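Local coordinates for protein mannosephosphate isomerase, putative (Archaeoglobus fulgidus, PDB 1ZX5) that probably interconverts D-mannose 6-phosphate and D-fructose 6-phosphate, as a zinc-dependent type 1 mannose-6-phosphate isomerase, at residues L4-F9 against G263-D268; G127-G132 against E179-L184; V98-S103 against K205-T210. All blocks are in the same frame, centred on the assembly; numbering follows the deposited sequence.

The three contacts tie distant parts of a single chain together. Contact 1 fixes the N-terminal segment to a hairpin of the C-terminal cupin domain, and its centre lies 33 Å from that of contact 2 and 40 Å from that of contact 3, across the middle of the molecule. Contacts 2 and 3 are neighbours, with centres 18 Å and nearest atoms about 6 Å apart. The side chain of Glu-179 in contact 2 comes within about 6 Å of the bound beta-L-fructofuranose, whereas that of Leu-208 in contact 3 is about 12 Å from it. Segment 98-103 directly follows the pocket residues Pro-95, Thr-96 and Gln-97.

Contact 1 (L4-F9 against G263-D268); sequences LPSFIF and GKETAD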
loop_
_atom_site.group_PDB
_atom_site.type_symbol
_atom_site.label_atom_id
_atom_site.label_comp_id
_atom_site.label_asym_id
_atom_site.label_seq_id
_atom_site.Cartn_x
_atom_site.Cartn_y
_atom_site.Cartn_z
ATOM N N LEU A 4 5.539 6.422 23.778
ATOM C CA LEU A 4 5.694 6.988 22.443
ATOM C C LEU A 4 4.878 8.263 22.240
ATOM O O LEU A 4 3.791 8.399 22.805
ATOM C CB LEU A 4 5.348 5.947 21.374
ATOM C CG LEU A 4 6.199 4.673 21.331
ATOM C CD1 LEU A 4 5.604 3.676 20.346
ATOM C CD2 LEU A 4 7.667 4.975 20.996
ATOM N N PRO A 5 5.395 9.200 21.416
ATOM C CA PRO A 5 4.614 10.391 21.090
ATOM C C PRO A 5 3.443 10.023 20.186
ATOM O O PRO A 5 3.361 8.886 19.723
ATOM C CB PRO A 5 5.617 11.273 20.342
ATOM C CG PRO A 5 6.598 10.323 19.769
ATOM C CD PRO A 5 6.706 9.194 20.741
ATOM N N SER A 6 2.545 10.975 19.957
ATOM C CA SER A 6 1.397 10.770 19.082
ATOM C C SER A 6 1.780 10.590 17.611
ATOM O O SER A 6 1.124 9.846 16.887
ATOM C CB SER A 6 0.422 11.941 19.200
ATOM O OG SER A 6 -0.350 11.842 20.370
ATOM N N PHE A 7 2.824 11.290 17.178
ATOM C CA PHE A 7 3.160 11.390 15.774
ATOM C C PHE A 7 4.630 11.073 15.526
ATOM O O PHE A 7 5.521 11.790 15.994
ATOM C CB PHE A 7 2.809 12.786 15.236
ATOM C CG PHE A 7 1.436 13.272 15.640
ATOM C CD1 PHE A 7 0.289 12.585 15.239
ATOM C CD2 PHE A 7 1.296 14.408 16.424
ATOM C CE1 PHE A 7 -0.980 13.029 15.622
ATOM C CE2 PHE A 7 0.035 14.860 16.807
ATOM C CZ PHE A 7 -1.105 14.167 16.398
ATOM N N ILE A 8 4.863 9.987 14.794
ATOM C CA ILE A 8 6.200 9.526 14.472
ATOM C C ILE A 8 6.423 9.716 12.976
ATOM O O ILE A 8 5.578 9.348 12.161
ATOM C CB ILE A 8 6.416 8.057 14.922
ATOM C CG1 ILE A 8 6.313 7.964 16.457
ATOM C CG2 ILE A 8 7.764 7.494 14.393
ATOM C CD1 ILE A 8 6.199 6.535 17.010
ATOM N N PHE A 9 7.554 10.320 12.633
ATOM C CA PHE A 9 7.870 10.664 11.254
ATOM C C PHE A 9 9.036 9.818 10.754
ATOM O O PHE A 9 9.814 9.314 11.559
ATOM C CB PHE A 9 8.159 12.168 11.162
ATOM C CG PHE A 9 6.959 13.009 11.482
ATOM C CD1 PHE A 9 6.004 13.276 10.505
ATOM C CD2 PHE A 9 6.746 13.486 12.779
ATOM C CE1 PHE A 9 4.874 14.026 10.800
ATOM C CE2 PHE A 9 5.610 14.233 13.083
ATOM C CZ PHE A 9 4.672 14.502 12.093
ATOM N N GLY A 263 -2.063 16.253 19.216
ATOM C CA GLY A 263 -2.318 15.074 20.028
ATOM C C GLY A 263 -1.683 15.305 21.383
ATOM O O GLY A 263 -1.975 16.292 22.057
ATOM N N LYS A 264 -0.796 14.412 21.795
ATOM C CA LYS A 264 -0.069 14.646 23.037
ATOM C C LYS A 264 0.934 15.789 22.833
ATOM O O LYS A 264 1.212 16.548 23.754
ATOM C CB LYS A 264 0.590 13.361 23.521
ATOM C CG LYS A 264 -0.447 12.329 23.960
ATOM C CD LYS A 264 0.171 11.096 24.593
ATOM C CE LYS A 264 1.021 10.338 23.602
ATOM N NZ LYS A 264 1.603 9.123 24.254
ATOM N N GLU A 265 1.437 15.915 21.603
ATOM C CA GLU A 265 2.244 17.055 21.195
ATOM C C GLU A 265 1.680 17.594 19.875
ATOM O O GLU A 265 0.757 17.014 19.310
ATOM C CB GLU A 265 3.724 16.649 21.084
ATOM C CG GLU A 265 4.117 15.859 19.820
ATOM C CD GLU A 265 3.608 14.398 19.767
ATOM O OE1 GLU A 265 3.120 13.853 20.789
ATOM O OE2 GLU A 265 3.716 13.786 18.673
ATOM N N THR A 266 2.223 18.709 19.397
ATOM C CA THR A 266 1.770 19.334 18.162
ATOM C C THR A 266 2.826 19.076 17.094
ATOM O O THR A 266 4.027 19.088 17.374
ATOM C CB THR A 266 1.492 20.854 18.382
ATOM O OG1 THR A 266 0.462 21.003 19.369
ATOM C CG2 THR A 266 1.026 21.556 17.111
ATOM N N ALA A 267 2.376 18.795 15.882
ATOM C CA ALA A 267 3.268 18.526 14.763
ATOM C C ALA A 267 2.584 19.020 13.500
ATOM O O ALA A 267 1.494 19.576 13.558
ATOM C CB ALA A 267 3.563 17.036 14.660
ATOM N N ASP A 268 3.220 18.841 12.357
ATOM C CA ASP A 268 2.515 19.110 11.111
ATOM C C ASP A 268 2.829 18.064 10.053
ATOM O O ASP A 268 3.712 17.228 10.240
ATOM C CB ASP A 268 2.734 20.554 10.624
ATOM C CG ASP A 268 4.177 20.843 10.209
ATOM O OD1 ASP A 268 5.048 19.964 10.295
ATOM O OD2 ASP A 268 4.435 21.988 9.783
HETATM O O HOH W 1 5.526 14.505 17.082
#
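The turn of the beta hairpin formed by strands 259-262 and 266-269 of the cupin domain grips the N-terminal segment through Glu-265, whose carboxylate reaches across to the backbone of Ser-6 and Phe-7. Both oxygens use their syn lone pairs: Glu-265 OE1 accepts from Ser-6 N at 3.1 Å (N-H...O 163°), and Glu-265 OE2 from Phe-7 N at 3.0 Å over a more bent path. The side chain bends at chi2 (-72°), which carries the acid over to these two adjacent N-H groups. The neighbouring Lys-264 adds two more bonds: Lys-264 N donates to Ser-6 OG at 3.0 Å, almost straight at 174°, while Lys-264 NZ meets Leu-4 O at 2.7 Å. Ser-6 OG has a second partner in Thr-281. Beside these bonds Phe-7 and Phe-9 pack on the hairpin; within the N-terminal segment Ser-6 CB lies over the centre of one face of the Phe-7 ring. Phe-7 also meets Phe-284 edge to face. Ala-267 contacts both rings, its CB lying 3.9 Å from Phe-7 CD2 and, at the edge of the second ring, 3.8 Å from Phe-9 CZ.

Contact 2 (G127-G132 against E179-L184); sequences GKAYAG and EGLRVL
Gly-180 O lies only 3.4 Å from Gly-127 CA, a CA-H...O contact formed where the chain of segment 179-184 breaks its regular strand. Gly-180 and Leu-181 both face Ala-92, a G1 beta bulge, and Gly-180 adopts a positive phi, which favours glycine. Gly-127 is close-set too: a CB there would probably collide with Gly-180 O. The bulge marks a change of sheet: strand 176-179 pairs with strand 128-131 in a three-stranded antiparallel sheet, whereas strand 181-188 runs on into the six-stranded one. Lys-128 and Glu-179 are a hydrogen-bonded antiparallel pair, with Lys-128 N to Glu-179 O at 2.9 Å and Glu-179 N to Lys-128 O also at 2.9 Å.

Their side chains lie alongside each other on one face of the sheet and point the same way. The two charges do not touch, since Lys-128 NZ stays 5.0 Å from Glu-179 OE1. The closer polar partner across the contact is Tyr-130, whose OH donates to Glu-179 OE1 at 3.2 Å, arriving 39° above the carboxylate plane; ring and carboxylate planes are 63° apart. Glu-179 is fully extended, with CG anti to the backbone N (chi1 -179°), which takes the acid out to the hydroxyl while CB rests at the ring edge. Lys-154, a residue of the fructofuranose pocket, makes a cation-pi contact with the same ring. A phenylalanine in place of Tyr-130 has no hydroxyl to offer Glu-179 OE1, and the carboxylate would probably be freer to turn. Past the bulge, Leu-181 packs against the start of strand 128-131, with CD1 3.8 Å from Lys-128 N and CD2 4.0 Å from Ala-129 CB.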
loop_
_atom_site.group_PDB
_atom_site.type_symbol
_atom_site.label_atom_id
_atom_site.label_comp_id
_atom_site.label_asym_id
_atom_site.label_seq_id
_atom_site.Cartn_x
_atom_site.Cartn_y
_atom_site.Cartn_z
ATOM N N GLY A 127 -5.852 7.292 -14.595
ATOM C CA GLY A 127 -4.929 6.378 -15.247
ATOM C C GLY A 127 -5.694 5.112 -15.530
ATOM O O GLY A 127 -6.924 5.132 -15.579
ATOM N N LYS A 128 -4.970 4.011 -15.699
ATOM C CA LYS A 128 -5.600 2.724 -15.963
ATOM C C LYS A 128 -5.158 1.664 -14.964
ATOM O O LYS A 128 -3.962 1.403 -14.808
ATOM C CB LYS A 128 -5.300 2.265 -17.388
ATOM C CG LYS A 128 -6.220 2.870 -18.422
ATOM C CD LYS A 128 -5.569 2.926 -19.792
ATOM C CE LYS A 128 -6.614 3.235 -20.849
ATOM N NZ LYS A 128 -6.129 4.184 -21.915
ATOM N N ALA A 129 -6.135 1.080 -14.282
ATOM C CA ALA A 129 -5.911 -0.061 -13.417
ATOM C C ALA A 129 -6.465 -1.309 -14.110
ATOM O O ALA A 129 -7.509 -1.257 -14.765
ATOM C CB ALA A 129 -6.588 0.155 -12.069
ATOM N N TYR A 130 -5.747 -2.419 -13.981
ATOM C CA TYR A 130 -6.157 -3.691 -14.586
ATOM C C TYR A 130 -6.226 -4.729 -13.489
ATOM O O TYR A 130 -5.263 -4.888 -12.754
ATOM C CB TYR A 130 -5.146 -4.132 -15.647
ATOM C CG TYR A 130 -4.927 -3.122 -16.747
ATOM C CD1 TYR A 130 -5.651 -3.194 -17.939
ATOM C CD2 TYR A 130 -3.984 -2.093 -16.603
ATOM C CE1 TYR A 130 -5.448 -2.271 -18.963
ATOM C CE2 TYR A 130 -3.779 -1.155 -17.619
ATOM C CZ TYR A 130 -4.512 -1.254 -18.794
ATOM O OH TYR A 130 -4.318 -0.336 -19.809
ATOM N N ALA A 131 -7.347 -5.434 -13.374
ATOM C CA ALA A 131 -7.523 -6.398 -12.286
ATOM C C ALA A 131 -8.572 -7.463 -12.598
ATOM O O ALA A 131 -9.745 -7.139 -12.833
ATOM C CB ALA A 131 -7.861 -5.665 -10.958
ATOM N N GLY A 132 -8.138 -8.727 -12.592
ATOM C CA GLY A 132 -8.997 -9.887 -12.824
ATOM C C GLY A 132 -9.223 -10.144 -14.306
ATOM O O GLY A 132 -9.333 -9.197 -15.087
ATOM N N GLU A 179 -1.153 1.441 -15.408
ATOM C CA GLU A 179 -0.521 2.236 -16.454
ATOM C C GLU A 179 -0.895 3.700 -16.261
ATOM O O GLU A 179 -2.076 4.033 -16.179
ATOM C CB GLU A 179 -0.972 1.744 -17.833
ATOM C CG GLU A 179 -0.360 2.478 -18.993
ATOM C CD GLU A 179 -0.806 1.904 -20.344
ATOM O OE1 GLU A 179 -2.028 1.705 -20.563
ATOM O OE2 GLU A 179 0.079 1.650 -21.193
ATOM N N GLY A 180 0.112 4.565 -16.193
ATOM C CA GLY A 180 -0.104 5.991 -15.996
ATOM C C GLY A 180 -0.841 6.255 -14.695
ATOM O O GLY A 180 -1.642 7.186 -14.605
ATOM N N LEU A 181 -0.552 5.429 -13.692
ATOM C CA LEU A 181 -1.345 5.343 -12.480
ATOM C C LEU A 181 -0.525 5.651 -11.234
ATOM O O LEU A 181 0.511 5.015 -10.994
ATOM C CB LEU A 181 -1.954 3.941 -12.361
ATOM C CG LEU A 181 -3.133 3.765 -11.406
ATOM C CD1 LEU A 181 -4.403 4.419 -11.962
ATOM C CD2 LEU A 181 -3.346 2.277 -11.127
ATOM N N ARG A 182 -1.004 6.625 -10.454
ATOM C CA ARG A 182 -0.396 7.006 -9.179
ATOM C C ARG A 182 -1.272 6.461 -8.068
ATOM O O ARG A 182 -2.472 6.714 -8.038
ATOM C CB ARG A 182 -0.318 8.525 -9.052
ATOM C CG ARG A 182 0.503 9.180 -10.142
ATOM C CD ARG A 182 0.253 10.659 -10.169
ATOM N NE ARG A 182 1.092 11.307 -11.166
ATOM C CZ ARG A 182 1.097 12.621 -11.404
ATOM N NH1 ARG A 182 0.297 13.434 -10.725
ATOM N NH2 ARG A 182 1.900 13.124 -12.326
ATOM N N VAL A 183 -0.668 5.723 -7.144
ATOM C CA VAL A 183 -1.467 4.916 -6.223
ATOM C C VAL A 183 -0.765 4.733 -4.870
ATOM O O VAL A 183 0.478 4.669 -4.781
ATOM C CB VAL A 183 -1.926 3.556 -6.923
ATOM C CG1 VAL A 183 -0.788 2.897 -7.650
ATOM C CG2 VAL A 183 -2.575 2.572 -5.948
ATOM N N LEU A 184 -1.573 4.732 -3.813
ATOM C CA LEU A 184 -1.149 4.310 -2.496
ATOM C C LEU A 184 -1.573 2.853 -2.346
ATOM O O LEU A 184 -2.764 2.541 -2.463
ATOM C CB LEU A 184 -1.840 5.183 -1.446
ATOM C CG LEU A 184 -1.652 4.851 0.044
ATOM C CD1 LEU A 184 -0.186 4.992 0.446
ATOM C CD2 LEU A 184 -2.509 5.754 0.900
#

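Contact 3 (V98-S103 against K205-T210); sequences VHVHPS and KKVLNT
Val-207, of helix 201-207, and Val-100, on the short strand 99-100, bury more surface here than any other residues, and their side chains cross at an oblique angle. The contact joins that helix to the strand that follows the sugar-pocket residues Pro-95 to Gln-97. Val-207 divides its two methyls between two partners. Val-207 CG2 reaches Val-100 CG1 at 3.8 Å and also touches Val-100 CG2, while Val-207 CG1 lies 4.0 Å from Pro-102 CB. With chi1 at -48°, CG1 is anti to the carbonyl carbon and faces Pro-102, and CG2 lies between the backbone N and the carbonyl carbon, facing Val-100. Leu-208 extends the patch: its CD1 meets Val-100 CG2 at 4.2 Å, the two side chains crossing at about a right angle. Tyr-194 and Ala-106 also pack on Val-207. His-99 and His-101 turn away from the helix; their rings meet that of His-176, His-101 ND1 is bonded to Leu-192 O, and each histidine makes a weak hydrogen bond to a glycerol probably from the crystallisation liquor. No hydrogen bond crosses between the two segments, so the join is apolar and probably rests on exclusion of water rather than on directional bonds.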
loop_
_atom_site.group_PDB
_atom_site.type_symbol
_atom_site.label_atom_id
_atom_site.label_comp_id
_atom_site.label_asym_id
_atom_site.label_seq_id
_atom_site.Cartn_x
_atom_site.Cartn_y
_atom_site.Cartn_z
ATOM N N VAL A 98 1.752 -7.688 -16.096
ATOM C CA VAL A 98 0.761 -8.385 -15.290
ATOM C C VAL A 98 1.465 -9.306 -14.288
ATOM O O VAL A 98 2.422 -10.003 -14.619
ATOM C CB VAL A 98 -0.243 -9.188 -16.163
ATOM C CG1 VAL A 98 -1.216 -9.969 -15.289
ATOM C CG2 VAL A 98 -1.022 -8.241 -17.102
ATOM N N HIS A 99 0.996 -9.264 -13.051
ATOM C CA HIS A 99 1.535 -10.100 -11.997
ATOM C C HIS A 99 0.404 -10.526 -11.067
ATOM O O HIS A 99 -0.736 -10.088 -11.227
ATOM C CB HIS A 99 2.677 -9.389 -11.250
ATOM C CG HIS A 99 2.343 -8.003 -10.793
ATOM N ND1 HIS A 99 2.202 -6.939 -11.664
ATOM C CD2 HIS A 99 2.168 -7.494 -9.549
ATOM C CE1 HIS A 99 1.919 -5.845 -10.981
ATOM N NE2 HIS A 99 1.896 -6.152 -9.695
ATOM N N VAL A 100 0.728 -11.392 -10.117
ATOM C CA VAL A 100 -0.237 -12.021 -9.248
ATOM C C VAL A 100 0.462 -12.354 -7.929
ATOM O O VAL A 100 1.656 -12.652 -7.905
ATOM C CB VAL A 100 -0.869 -13.317 -9.925
ATOM C CG1 VAL A 100 0.193 -14.358 -10.287
ATOM C CG2 VAL A 100 -1.966 -13.944 -9.046
ATOM N N HIS A 101 -0.290 -12.287 -6.836
ATOM C CA HIS A 101 0.219 -12.589 -5.505
ATOM C C HIS A 101 -0.328 -13.924 -5.006
ATOM O O HIS A 101 -1.484 -14.257 -5.279
ATOM C CB HIS A 101 -0.191 -11.495 -4.523
ATOM C CG HIS A 101 0.291 -10.131 -4.904
ATOM N ND1 HIS A 101 1.618 -9.852 -5.155
ATOM C CD2 HIS A 101 -0.373 -8.960 -5.053
ATOM C CE1 HIS A 101 1.748 -8.574 -5.463
ATOM N NE2 HIS A 101 0.557 -8.010 -5.403
ATOM N N PRO A 102 0.495 -14.676 -4.248
ATOM C CA PRO A 102 0.015 -15.886 -3.587
ATOM C C PRO A 102 -0.762 -15.576 -2.290
ATOM O O PRO A 102 -0.536 -14.538 -1.656
ATOM C CB PRO A 102 1.315 -16.623 -3.246
ATOM C CG PRO A 102 2.291 -15.518 -2.989
ATOM C CD PRO A 102 1.922 -14.411 -3.953
ATOM N N SER A 103 -1.665 -16.476 -1.905
ATOM C CA SER A 103 -2.238 -16.470 -0.558
ATOM C C SER A 103 -1.198 -16.958 0.457
ATOM O O SER A 103 -0.132 -17.448 0.075
ATOM C CB SER A 103 -3.459 -17.381 -0.514
ATOM O OG SER A 103 -3.096 -18.713 -0.842
ATOM N N LYS A 205 1.361 -20.404 -12.432
ATOM C CA LYS A 205 0.442 -21.526 -12.649
ATOM C C LYS A 205 -0.178 -22.052 -11.353
ATOM O O LYS A 205 -1.341 -22.433 -11.322
ATOM C CB LYS A 205 1.152 -22.673 -13.370
ATOM C CG LYS A 205 1.460 -22.398 -14.828
ATOM C CD LYS A 205 1.834 -23.695 -15.570
ATOM C CE LYS A 205 3.159 -24.261 -15.076
ATOM N NZ LYS A 205 3.666 -25.393 -15.927
ATOM N N LYS A 206 0.607 -22.055 -10.288
ATOM C CA LYS A 206 0.152 -22.527 -8.987
ATOM C C LYS A 206 -0.785 -21.587 -8.210
ATOM O O LYS A 206 -1.509 -22.038 -7.323
ATOM C CB LYS A 206 1.368 -22.894 -8.145
ATOM C CG LYS A 206 2.010 -24.195 -8.653
ATOM C CD LYS A 206 3.275 -24.509 -7.905
ATOM C CE LYS A 206 3.881 -25.833 -8.359
ATOM N NZ LYS A 206 5.315 -25.876 -7.918
ATOM N N VAL A 207 -0.783 -20.293 -8.535
ATOM C CA VAL A 207 -1.534 -19.324 -7.726
ATOM C C VAL A 207 -2.590 -18.554 -8.514
ATOM O O VAL A 207 -3.483 -17.960 -7.926
ATOM C CB VAL A 207 -0.593 -18.322 -6.968
ATOM C CG1 VAL A 207 0.532 -19.070 -6.253
ATOM C CG2 VAL A 207 -0.008 -17.278 -7.915
ATOM N N LEU A 208 -2.488 -18.569 -9.841
ATOM C CA LEU A 208 -3.325 -17.720 -10.690
ATOM C C LEU A 208 -4.797 -18.150 -10.730
ATOM O O LEU A 208 -5.114 -19.321 -10.998
ATOM C CB LEU A 208 -2.757 -17.639 -12.114
ATOM C CG LEU A 208 -3.529 -16.768 -13.113
ATOM C CD1 LEU A 208 -3.524 -15.291 -12.683
ATOM C CD2 LEU A 208 -2.985 -16.953 -14.531
ATOM N N ASN A 209 -5.682 -17.191 -10.451
ATOM C CA ASN A 209 -7.118 -17.355 -10.693
ATOM C C ASN A 209 -7.390 -17.134 -12.185
ATOM O O ASN A 209 -7.293 -16.009 -12.688
ATOM C CB ASN A 209 -7.914 -16.371 -9.820
ATOM C CG ASN A 209 -9.435 -16.593 -9.879
ATOM O OD1 ASN A 209 -9.954 -17.325 -10.726
ATOM N ND2 ASN A 209 -10.152 -15.933 -8.978
ATOM N N THR A 210 -7.712 -18.213 -12.887
ATOM C CA THR A 210 -7.951 -18.166 -14.330
ATOM C C THR A 210 -9.418 -17.915 -14.697
ATOM O O THR A 210 -9.753 -17.848 -15.885
ATOM C CB THR A 210 -7.474 -19.459 -15.024
ATOM O OG1 THR A 210 -8.037 -20.598 -14.357
ATOM C CG2 THR A 210 -5.931 -19.545 -15.016
#